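Local atomic coordinates of ferredoxin-thioredoxin reductase subunit A2, chloroplastic (Arabidopsis thaliana, PDB entry 7C2B), a protein that probably serves as the variable subunit of ferredoxin-thioredoxin reductase, the enzyme that passes electrons from reduced ferredoxin to thioredoxins in a two-electron reduction. Residues V55-M58 and G59-G62. Residues are numbered along the deposited sequence; the frame is centred on the assembly and turned at random.
Sequences VELM and GMEG
Leu57 O takes the backbone N-H of Met60 at 2.9 Å from O to N, a fairly straight bond (161° at the hydrogen) whose donor sits tilted from the carbonyl plane. It closes a type II beta turn over Met58 and Gly59. Gly59 holds the third position with a positive phi of 88°, where a side chain would run into Met58 O. A second bond braces the entry to the turn: Glu56 curls its carboxylate forward along the chain so that OE2, through its anti lone pair, accepts the N-H of Met58 at 3.0 Å from OE2 to N, and the same oxygen also receives Leu44 N.

Beyond the turn bond, Met60 reaches back along the chain it has just left. With CG beside its own backbone N (chi1 -68°), the side chain passes Leu57 O, and Met60 SD arrives 3.6 Å from Leu57 CD2, the two side chains meeting at a slant. Met60 SD also lies 3.6 Å from Glu56 O and, more loosely, 4.1 Å from Val55 CG1. Phe86 and Phe98, on strands 82-90 and 94-102, also touch the Met60 side chain. Cutting Met60 back to an alanine would probably leave Leu57 CD2 and Val55 CG1 without their sulfur neighbour and open a gap beside them. The link from strand 55-56 into strand 61-67 of the SH3-like domain is thus held by one backbone bond and one carboxylate-to-backbone bond, with the Met60 thioether packed against Leu57 and Val55.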
# COMPACT_ATOMS: atom_id res chain seq x y z
N VAL B 55 22.41 -3.10 2.93
CA VAL B 55 22.80 -3.41 4.30
C VAL B 55 21.81 -4.43 4.84
O VAL B 55 20.60 -4.24 4.74
CB VAL B 55 22.82 -2.15 5.19
CG1 VAL B 55 23.16 -2.52 6.62
CG2 VAL B 55 23.81 -1.15 4.65
N GLU B 56 22.34 -5.51 5.41
CA GLU B 56 21.52 -6.50 6.11
C GLU B 56 21.44 -6.09 7.58
O GLU B 56 22.47 -5.97 8.25
CB GLU B 56 22.10 -7.91 5.97
CG GLU B 56 21.43 -8.94 6.91
CD GLU B 56 19.94 -9.14 6.63
OE1 GLU B 56 19.59 -9.59 5.51
OE2 GLU B 56 19.12 -8.85 7.52
N LEU B 57 20.23 -5.87 8.07
CA LEU B 57 20.08 -5.31 9.42
C LEU B 57 19.98 -6.38 10.50
O LEU B 57 20.12 -6.04 11.68
CB LEU B 57 18.84 -4.42 9.49
CG LEU B 57 18.98 -3.11 8.72
CD1 LEU B 57 17.79 -2.21 9.00
CD2 LEU B 57 20.29 -2.40 9.10
N MET B 58 19.72 -7.63 10.15
CA MET B 58 19.46 -8.62 11.20
C MET B 58 20.65 -8.73 12.14
O MET B 58 21.80 -8.85 11.71
CB MET B 58 19.17 -9.99 10.59
CG MET B 58 18.90 -11.03 11.68
SD MET B 58 18.11 -12.46 11.00
CE MET B 58 17.75 -13.37 12.51
N GLY B 59 20.37 -8.63 13.44
CA GLY B 59 21.42 -8.69 14.43
C GLY B 59 22.05 -7.36 14.77
O GLY B 59 22.78 -7.28 15.77
N MET B 60 21.81 -6.31 13.98
CA MET B 60 22.37 -5.01 14.30
C MET B 60 21.62 -4.38 15.47
O MET B 60 20.41 -4.60 15.65
CB MET B 60 22.31 -4.09 13.08
CG MET B 60 23.25 -4.56 11.99
SD MET B 60 23.42 -3.42 10.62
CE MET B 60 23.86 -1.91 11.50
N GLU B 61 22.34 -3.61 16.26
CA GLU B 61 21.79 -2.96 17.44
C GLU B 61 21.78 -1.45 17.25
O GLU B 61 22.74 -0.87 16.72
CB GLU B 61 22.59 -3.35 18.69
CG GLU B 61 22.54 -4.86 18.95
CD GLU B 61 23.40 -5.27 20.12
OE1 GLU B 61 24.11 -4.40 20.67
OE2 GLU B 61 23.36 -6.47 20.50
N GLY B 62 20.70 -0.82 17.68
CA GLY B 62 20.58 0.62 17.61
C GLY B 62 19.67 1.12 18.71
O GLY B 62 19.45 0.42 19.70